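Local coordinates for putative NADPH:quinone reductase (Bacillus thuringiensis, PDB 3GMS), which is of unknown function but probably reduces quinones or related substrates with NADPH as hydride donor, at residues V193-T196 against S197-P200; D219-G222 against G223-N227; I242-S246 against G247-N251. All blocks are in the same frame, centred on the assembly; numbering follows the deposited sequence.

Interaction 1: V193-T196 against S197-P200; sequences VIDT and STAP
Asp195, the last residue of strand 192-195, bends back on Ser197, Thr198 and Ala199 and holds the turn that leads toward helix 201-208. Its CB leaves the strand with CG anti to the backbone N (chi1 172°), a torsion that sets the carboxylate beside the following turn. CG lies 3.4 Å from Ser197 OG. OD1 does most of the work: Ser197 OG donates to it over 2.6 Å, on the syn side, and Ser197 N, two residues on, closes an Asx turn with a bond of 3.0 Å from above the carboxylate plane. Both donors belong to one residue and come from the same face of that plane, which restricts rotation of the carboxylate. The other oxygen, Asp195 OD2, faces Thr198 OG1 at 3.6 Å, a loose approach.

The backbone carbonyl is shared as well. Ala199 N reaches Asp195 O at 2.7 Å within the carbonyl plane, whereas Thr198 N, at 3.0 Å, comes from above it. On the apolar side, Ile194 CG2 packs on Ala199 CB at 4.2 Å, next to Leu201 and Val205 of the helix. Thr196 turns its OG1 to Thr176 O of the adjacent strand, and a water spans the loop by donating to Thr196 O and Ala199 O.

Two acceptor oxygens of Asp195, one in the side chain and one in the main chain, thus take two donors each. Paired in this way, the carboxylate would be expected to stay ionised, and the strand exit is held by bonds within the turn together with those to Thr176.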
ATOM      1  N   VAL A 193      -9.860 -19.821  -0.649  1.00 28.14           N
ATOM      2  CA  VAL A 193      -9.204 -19.151  -1.736  1.00 28.37           C
ATOM      3  C   VAL A 193      -9.864 -19.601  -3.004  1.00 29.38           C
ATOM      4  O   VAL A 193      -9.877 -20.796  -3.323  1.00 30.14           O
ATOM      5  CB  VAL A 193      -7.662 -19.413  -1.775  1.00 27.97           C
ATOM      6  CG1 VAL A 193      -7.022 -18.787  -3.017  1.00 28.55           C
ATOM      7  CG2 VAL A 193      -7.007 -18.932  -0.495  1.00 27.42           C
ATOM      8  N   ILE A 194     -10.453 -18.652  -3.710  1.00 29.12           N
ATOM      9  CA  ILE A 194     -10.992 -18.916  -5.045  1.00 30.73           C
ATOM     10  C   ILE A 194      -9.983 -18.603  -6.135  1.00 31.87           C
ATOM     11  O   ILE A 194      -9.656 -17.429  -6.421  1.00 31.31           O
ATOM     12  CB  ILE A 194     -12.324 -18.144  -5.319  1.00 30.65           C
ATOM     13  CG1 ILE A 194     -13.318 -18.320  -4.157  1.00 28.45           C
ATOM     14  CG2 ILE A 194     -12.883 -18.533  -6.696  1.00 29.67           C
ATOM     15  CD1 ILE A 194     -14.696 -17.586  -4.365  1.00 25.83           C
ATOM     16  N   ASP A 195      -9.512 -19.671  -6.775  1.00 32.55           N
ATOM     17  CA  ASP A 195      -8.556 -19.539  -7.847  1.00 34.83           C
ATOM     18  C   ASP A 195      -9.356 -19.518  -9.118  1.00 35.46           C
ATOM     19  O   ASP A 195      -9.909 -20.550  -9.515  1.00 36.00           O
ATOM     20  CB  ASP A 195      -7.566 -20.723  -7.800  1.00 35.72           C
ATOM     21  CG  ASP A 195      -6.631 -20.785  -9.004  1.00 36.44           C
ATOM     22  OD1 ASP A 195      -6.727 -19.978  -9.951  1.00 35.09           O
ATOM     23  OD2 ASP A 195      -5.766 -21.683  -8.994  1.00 41.39           O
ATOM     24  N   THR A 196      -9.448 -18.341  -9.736  1.00 36.13           N
ATOM     25  CA  THR A 196     -10.309 -18.129 -10.893  1.00 36.71           C
ATOM     26  C   THR A 196      -9.781 -18.719 -12.205  1.00 37.84           C
ATOM     27  O   THR A 196     -10.479 -18.695 -13.206  1.00 37.82           O
ATOM     28  CB  THR A 196     -10.713 -16.633 -11.097  1.00 36.97           C
ATOM     29  OG1 THR A 196      -9.550 -15.828 -11.239  1.00 36.06           O
ATOM     30  CG2 THR A 196     -11.553 -16.115  -9.932  1.00 36.21           C
ATOM     31  N   SER A 197      -8.558 -19.246 -12.213  1.00 38.74           N
ATOM     32  CA  SER A 197      -8.122 -20.027 -13.375  1.00 40.19           C
ATOM     33  C   SER A 197      -8.732 -21.431 -13.290  1.00 40.63           C
ATOM     34  O   SER A 197      -8.733 -22.161 -14.274  1.00 41.50           O
ATOM     35  CB  SER A 197      -6.603 -20.088 -13.499  1.00 39.86           C
ATOM     36  OG  SER A 197      -6.026 -20.738 -12.385  1.00 41.33           O
ATOM     37  N   THR A 198      -9.282 -21.778 -12.129  1.00 40.95           N
ATOM     38  CA  THR A 198      -9.805 -23.134 -11.860  1.00 42.12           C
ATOM     39  C   THR A 198     -11.284 -23.176 -11.449  1.00 41.45           C
ATOM     40  O   THR A 198     -11.974 -24.169 -11.704  1.00 41.73           O
ATOM     41  CB  THR A 198      -8.964 -23.840 -10.753  1.00 41.93           C
ATOM     42  OG1 THR A 198      -7.600 -23.903 -11.174  1.00 46.97           O
ATOM     43  CG2 THR A 198      -9.460 -25.269 -10.462  1.00 44.01           C
ATOM     44  N   ALA A 199     -11.758 -22.130 -10.769  1.00 40.27           N
ATOM     45  CA  ALA A 199     -13.112 -22.111 -10.204  1.00 38.66           C
ATOM     46  C   ALA A 199     -13.880 -20.837 -10.611  1.00 37.86           C
ATOM     47  O   ALA A 199     -13.263 -19.778 -10.747  1.00 37.69           O
ATOM     48  CB  ALA A 199     -13.044 -22.227  -8.692  1.00 38.88           C
ATOM     49  N   PRO A 200     -15.215 -20.937 -10.818  1.00 36.75           N
ATOM     50  CA  PRO A 200     -15.991 -19.738 -11.202  1.00 35.69           C
ATOM     51  C   PRO A 200     -16.224 -18.812 -10.008  1.00 34.84           C
ATOM     52  O   PRO A 200     -16.614 -19.269  -8.941  1.00 35.25           O
ATOM     53  CB  PRO A 200     -17.327 -20.308 -11.713  1.00 35.71           C
ATOM     54  CG  PRO A 200     -17.433 -21.688 -11.150  1.00 36.06           C
ATOM     55  CD  PRO A 200     -16.026 -22.177 -10.848  1.00 36.93           C
TER
HETATM   56  O   HOH W   1     -13.009 -18.407 -13.419  1.00 41.32           O

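Interaction 2: D219-G222 against G223-N227; sequences DSIG and GPDGN
Gly222 and Gly226 join the loop to the helix through their backbones: Gly226 N donates to Gly222 O over 2.9 Å, nearly straight at 170°, approaching from well above the carbonyl plane. One residue later the same spacing recurs, from Asn227 N to Gly223 O. Gly222 and Gly223 both have positive phi, a backbone shape easily reached by glycine.

Asp219 organises the loop before the helix. With CG anti to the backbone N (chi1 175°), the carboxylate folds forward over the chain, and OD1 accepts from Ile221 N at 2.8 Å, forming an Asx turn, and from Gly222 N at 2.9 Å on the syn side. The Ile221 bond arrives from above the carboxylate plane. Gly222 N also makes a weak bond to Asp219 OD2, 3.1 Å long. The same OD2 rests 3.5 Å from Gly226 CA, where the carboxylate lies directly against the glycine's alpha carbon. Ile221 CG2 crosses the Asp225 side chain obliquely, 3.8 Å from Asp225 CB. A water is held close by, donating to Gly222 O and Asp225 OD2 and accepting from Asp225 N.

Strand 214-219 of the parallel sheet thus passes into helix 223-231 through a glycine-rich turn. Asn151 ND2, just beyond strand 147-150, also donates to Asp219 OD1, while the Asp219 backbone pairs with Leu240 of strand 237-241 and with Ile242 just beyond it.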
ATOM      1  N   ASP A 219     -12.132  -4.517  -4.576  1.00 22.36           N
ATOM      2  CA  ASP A 219     -11.662  -4.722  -5.949  1.00 23.42           C
ATOM      3  C   ASP A 219     -10.387  -3.914  -6.246  1.00 24.33           C
ATOM      4  O   ASP A 219     -10.359  -2.684  -6.055  1.00 24.06           O
ATOM      5  CB  ASP A 219     -12.797  -4.350  -6.895  1.00 23.51           C
ATOM      6  CG  ASP A 219     -12.406  -4.389  -8.378  1.00 25.35           C
ATOM      7  OD1 ASP A 219     -11.633  -5.262  -8.810  1.00 26.91           O
ATOM      8  OD2 ASP A 219     -12.940  -3.544  -9.125  1.00 27.83           O
ATOM      9  N   SER A 220      -9.365  -4.632  -6.699  1.00 24.84           N
ATOM     10  CA  SER A 220      -8.095  -4.057  -7.140  1.00 25.21           C
ATOM     11  C   SER A 220      -7.961  -4.069  -8.661  1.00 26.37           C
ATOM     12  O   SER A 220      -7.036  -3.474  -9.202  1.00 27.38           O
ATOM     13  CB  SER A 220      -6.914  -4.850  -6.542  1.00 24.70           C
ATOM     14  OG  SER A 220      -6.898  -4.697  -5.142  1.00 26.07           O
ATOM     15  N   ILE A 221      -8.884  -4.749  -9.349  1.00 26.76           N
ATOM     16  CA  ILE A 221      -8.713  -5.047 -10.774  1.00 27.42           C
ATOM     17  C   ILE A 221      -9.597  -4.240 -11.703  1.00 28.11           C
ATOM     18  O   ILE A 221      -9.127  -3.733 -12.725  1.00 27.72           O
ATOM     19  CB  ILE A 221      -8.996  -6.568 -11.053  1.00 27.38           C
ATOM     20  CG1 ILE A 221      -8.095  -7.454 -10.175  1.00 28.21           C
ATOM     21  CG2 ILE A 221      -8.797  -6.902 -12.554  1.00 28.32           C
ATOM     22  CD1 ILE A 221      -8.363  -8.991 -10.347  1.00 28.88           C
ATOM     23  N   GLY A 222     -10.877  -4.125 -11.361  1.00 28.40           N
ATOM     24  CA  GLY A 222     -11.832  -3.444 -12.249  1.00 30.07           C
ATOM     25  C   GLY A 222     -12.321  -4.311 -13.408  1.00 31.44           C
ATOM     26  O   GLY A 222     -12.133  -5.539 -13.401  1.00 31.04           O
ATOM     27  N   GLY A 223     -12.940  -3.662 -14.403  1.00 31.79           N
ATOM     28  CA  GLY A 223     -13.479  -4.344 -15.595  1.00 32.37           C
ATOM     29  C   GLY A 223     -14.440  -5.478 -15.249  1.00 32.34           C
ATOM     30  O   GLY A 223     -15.133  -5.418 -14.228  1.00 31.85           O
ATOM     31  N   PRO A 224     -14.474  -6.525 -16.095  1.00 32.60           N
ATOM     32  CA  PRO A 224     -15.308  -7.716 -15.876  1.00 32.68           C
ATOM     33  C   PRO A 224     -15.088  -8.421 -14.533  1.00 31.89           C
ATOM     34  O   PRO A 224     -16.060  -8.862 -13.903  1.00 31.72           O
ATOM     35  CB  PRO A 224     -14.890  -8.642 -17.031  1.00 33.49           C
ATOM     36  CG  PRO A 224     -14.487  -7.718 -18.112  1.00 34.43           C
ATOM     37  CD  PRO A 224     -13.795  -6.574 -17.407  1.00 32.51           C
ATOM     38  N   ASP A 225     -13.824  -8.503 -14.093  1.00 30.92           N
ATOM     39  CA  ASP A 225     -13.461  -9.093 -12.790  1.00 28.99           C
ATOM     40  C   ASP A 225     -14.116  -8.305 -11.659  1.00 27.91           C
ATOM     41  O   ASP A 225     -14.718  -8.884 -10.766  1.00 25.98           O
ATOM     42  CB  ASP A 225     -11.923  -9.075 -12.556  1.00 29.42           C
ATOM     43  CG  ASP A 225     -11.157  -9.993 -13.489  1.00 33.62           C
ATOM     44  OD1 ASP A 225     -11.076 -11.198 -13.196  1.00 37.76           O
ATOM     45  OD2 ASP A 225     -10.626  -9.508 -14.505  1.00 38.62           O
ATOM     46  N   GLY A 226     -13.957  -6.976 -11.658  1.00 27.48           N
ATOM     47  CA  GLY A 226     -14.631  -6.190 -10.624  1.00 26.92           C
ATOM     48  C   GLY A 226     -16.162  -6.317 -10.624  1.00 27.04           C
ATOM     49  O   GLY A 226     -16.808  -6.373  -9.559  1.00 25.49           O
ATOM     50  N   ASN A 227     -16.755  -6.329 -11.815  1.00 28.03           N
ATOM     51  CA  ASN A 227     -18.222  -6.412 -11.957  1.00 28.41           C
ATOM     52  C   ASN A 227     -18.714  -7.720 -11.378  1.00 28.14           C
ATOM     53  O   ASN A 227     -19.681  -7.752 -10.623  1.00 27.72           O
ATOM     54  CB  ASN A 227     -18.639  -6.321 -13.434  1.00 28.28           C
ATOM     55  CG  ASN A 227     -18.458  -4.935 -14.001  1.00 30.37           C
ATOM     56  OD1 ASN A 227     -18.542  -3.942 -13.267  1.00 30.51           O
ATOM     57  ND2 ASN A 227     -18.198  -4.848 -15.294  1.00 28.69           N
TER
HETATM   58  O   HOH W   2     -11.266  -7.227 -15.351  1.00 35.19           O

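Interaction 3: I242-S246 against G247-N251; sequences IGLLS and GIQVN
A type I beta turn from Leu244 to Gly247 reverses the chain in the surface loop after strand 237-241 of the Rossmann-like domain, ahead of helix 252-257. It is closed by Gly247 N donating to Leu244 O over 2.9 Å, from above the carbonyl plane. Gly247, the fourth residue of the turn, has a positive phi (80°), a conformation that glycine adopts readily.

Ser246 links the turn to the residues after it. Its OG sits between the backbone N and the carbonyl carbon, a torsion (chi1 70°) that brings the hydroxyl close to the N-H two residues on, and Ile248 N donates to it at 3.2 Å, an ST turn. The same hydroxyl is hydrogen-bonded to Ile221 O of the neighbouring loop, which makes it a bridge between two chain segments. Ile248 CB lies 3.7 Å from Ser246 OG, and Ile248 CG1 lies 3.9 Å from Ser246 O.

Leu244 reaches over the returning chain from the other end of the turn. Leu244 CD1 comes to 3.3 Å from Ile248 O, and Leu244 CD2 approaches Gly247 C, the carbonyl carbon, at 3.8 Å. The side chain of Gln249 bends back at chi2 and crosses that of Leu244 at about a right angle. Farther along, Asn251 N-caps helix 252-257, its OD1 weakly accepting from Glu254 N.

One backbone bond and a serine hydroxyl therefore carry the polar part of this contact, while the exposed Leu244 lays its methyls against main-chain atoms of Gly247 and Ile248. The hydroxyl accepts from Ile248 N and donates to Ile221 O, tying the shape of the turn to the adjoining loop.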
ATOM      1  N   ILE A 242     -10.034  -0.294  -4.747  1.00 24.36           N
ATOM      2  CA  ILE A 242      -8.764   0.283  -4.233  1.00 24.03           C
ATOM      3  C   ILE A 242      -7.696   0.387  -5.306  1.00 26.28           C
ATOM      4  O   ILE A 242      -6.617   0.980  -5.074  1.00 25.12           O
ATOM      5  CB  ILE A 242      -8.195  -0.493  -3.016  1.00 24.22           C
ATOM      6  CG1 ILE A 242      -7.944  -1.970  -3.336  1.00 24.59           C
ATOM      7  CG2 ILE A 242      -9.038  -0.254  -1.753  1.00 23.62           C
ATOM      8  CD1 ILE A 242      -7.072  -2.690  -2.255  1.00 27.42           C
ATOM      9  N   GLY A 243      -7.985  -0.182  -6.471  1.00 25.80           N
ATOM     10  CA  GLY A 243      -7.024  -0.221  -7.576  1.00 28.69           C
ATOM     11  C   GLY A 243      -7.717  -0.509  -8.896  1.00 29.39           C
ATOM     12  O   GLY A 243      -8.906  -0.843  -8.918  1.00 30.14           O
ATOM     13  N   LEU A 244      -6.964  -0.385  -9.987  1.00 30.11           N
ATOM     14  CA  LEU A 244      -7.505  -0.567 -11.340  1.00 31.61           C
ATOM     15  C   LEU A 244      -6.523  -1.300 -12.250  1.00 32.33           C
ATOM     16  O   LEU A 244      -6.142  -0.811 -13.329  1.00 33.42           O
ATOM     17  CB  LEU A 244      -7.918   0.801 -11.925  1.00 31.94           C
ATOM     18  CG  LEU A 244      -8.939   0.762 -13.079  1.00 32.68           C
ATOM     19  CD1 LEU A 244     -10.280   0.364 -12.538  1.00 32.52           C
ATOM     20  CD2 LEU A 244      -8.997   2.100 -13.876  1.00 33.41           C
ATOM     21  N   LEU A 245      -6.120  -2.493 -11.840  1.00 33.62           N
ATOM     22  CA  LEU A 245      -5.070  -3.223 -12.560  1.00 34.09           C
ATOM     23  C   LEU A 245      -5.413  -3.466 -14.021  1.00 34.21           C
ATOM     24  O   LEU A 245      -4.526  -3.531 -14.857  1.00 33.75           O
ATOM     25  CB  LEU A 245      -4.765  -4.566 -11.895  1.00 34.48           C
ATOM     26  CG  LEU A 245      -4.045  -4.531 -10.543  1.00 35.86           C
ATOM     27  CD1 LEU A 245      -3.905  -5.942  -9.993  1.00 36.97           C
ATOM     28  CD2 LEU A 245      -2.673  -3.836 -10.667  1.00 36.11           C
ATOM     29  N   SER A 246      -6.699  -3.623 -14.316  1.00 34.50           N
ATOM     30  CA  SER A 246      -7.134  -3.928 -15.681  1.00 34.98           C
ATOM     31  C   SER A 246      -7.141  -2.679 -16.559  1.00 35.39           C
ATOM     32  O   SER A 246      -7.182  -2.780 -17.780  1.00 36.06           O
ATOM     33  CB  SER A 246      -8.533  -4.541 -15.669  1.00 34.21           C
ATOM     34  OG  SER A 246      -9.498  -3.565 -15.318  1.00 33.29           O
ATOM     35  N   GLY A 247      -7.143  -1.501 -15.934  1.00 35.20           N
ATOM     36  CA  GLY A 247      -7.271  -0.243 -16.652  1.00 35.14           C
ATOM     37  C   GLY A 247      -8.683   0.130 -17.064  1.00 35.41           C
ATOM     38  O   GLY A 247      -8.866   1.131 -17.745  1.00 36.22           O
ATOM     39  N   ILE A 248      -9.678  -0.658 -16.646  1.00 34.94           N
ATOM     40  CA  ILE A 248     -11.072  -0.536 -17.097  1.00 34.65           C
ATOM     41  C   ILE A 248     -12.007  -0.322 -15.905  1.00 35.01           C
ATOM     42  O   ILE A 248     -12.032  -1.129 -14.961  1.00 35.47           O
ATOM     43  CB  ILE A 248     -11.543  -1.828 -17.857  1.00 34.96           C
ATOM     44  CG1 ILE A 248     -10.759  -2.020 -19.161  1.00 35.89           C
ATOM     45  CG2 ILE A 248     -13.063  -1.813 -18.145  1.00 34.27           C
ATOM     46  CD1 ILE A 248     -10.847  -3.425 -19.684  1.00 36.72           C
ATOM     47  N   GLN A 249     -12.767   0.769 -15.948  1.00 34.83           N
ATOM     48  CA  GLN A 249     -13.748   1.079 -14.907  1.00 34.67           C
ATOM     49  C   GLN A 249     -14.769  -0.040 -14.790  1.00 34.21           C
ATOM     50  O   GLN A 249     -15.174  -0.618 -15.806  1.00 34.56           O
ATOM     51  CB  GLN A 249     -14.514   2.358 -15.279  1.00 35.49           C
ATOM     52  CG  GLN A 249     -14.025   3.710 -14.665  1.00 38.89           C
ATOM     53  CD  GLN A 249     -13.103   3.541 -13.472  1.00 41.29           C
ATOM     54  OE1 GLN A 249     -11.896   3.705 -13.611  1.00 48.43           O
ATOM     55  NE2 GLN A 249     -13.657   3.207 -12.303  1.00 39.94           N
ATOM     56  N   VAL A 250     -15.198  -0.358 -13.572  1.00 33.02           N
ATOM     57  CA  VAL A 250     -16.369  -1.229 -13.406  1.00 33.45           C
ATOM     58  C   VAL A 250     -17.618  -0.526 -13.920  1.00 33.66           C
ATOM     59  O   VAL A 250     -17.646   0.703 -14.064  1.00 33.48           O
ATOM     60  CB  VAL A 250     -16.615  -1.719 -11.942  1.00 33.12           C
ATOM     61  CG1 VAL A 250     -15.408  -2.473 -11.403  1.00 33.14           C
ATOM     62  CG2 VAL A 250     -17.004  -0.563 -10.982  1.00 32.13           C
ATOM     63  N   ASN A 251     -18.651  -1.314 -14.188  1.00 33.67           N
ATOM     64  CA  ASN A 251     -19.939  -0.774 -14.575  1.00 34.18           C
ATOM     65  C   ASN A 251     -20.707  -0.262 -13.346  1.00 32.74           C
ATOM     66  O   ASN A 251     -21.626  -0.902 -12.840  1.00 31.27           O
ATOM     67  CB  ASN A 251     -20.738  -1.820 -15.347  1.00 35.06           C
ATOM     68  CG  ASN A 251     -21.830  -1.205 -16.204  1.00 38.57           C
ATOM     69  OD1 ASN A 251     -22.357  -0.124 -15.908  1.00 40.14           O
ATOM     70  ND2 ASN A 251     -22.188  -1.904 -17.272  1.00 40.92           N
TER

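The three contacts come in series along the chain, all in the Rossmann-like domain, and all follow strands of its six-stranded parallel sheet: 192-195, at one edge, then 214-219 and 237-241, which are neighbours. Interactions 2 and 3 have centres about 5 Å apart and touch directly, among other places where Asn227 OD1 packs on Val250 CB (3.2 Å). Interaction 1 stands apart, its centre about 15 Å from that of interaction 2 and about 20 Å from that of interaction 3. Together they shape loops leaving the carboxyl ends of the strands, the side on which Rossmann-fold relatives bind their nucleotide cofactor.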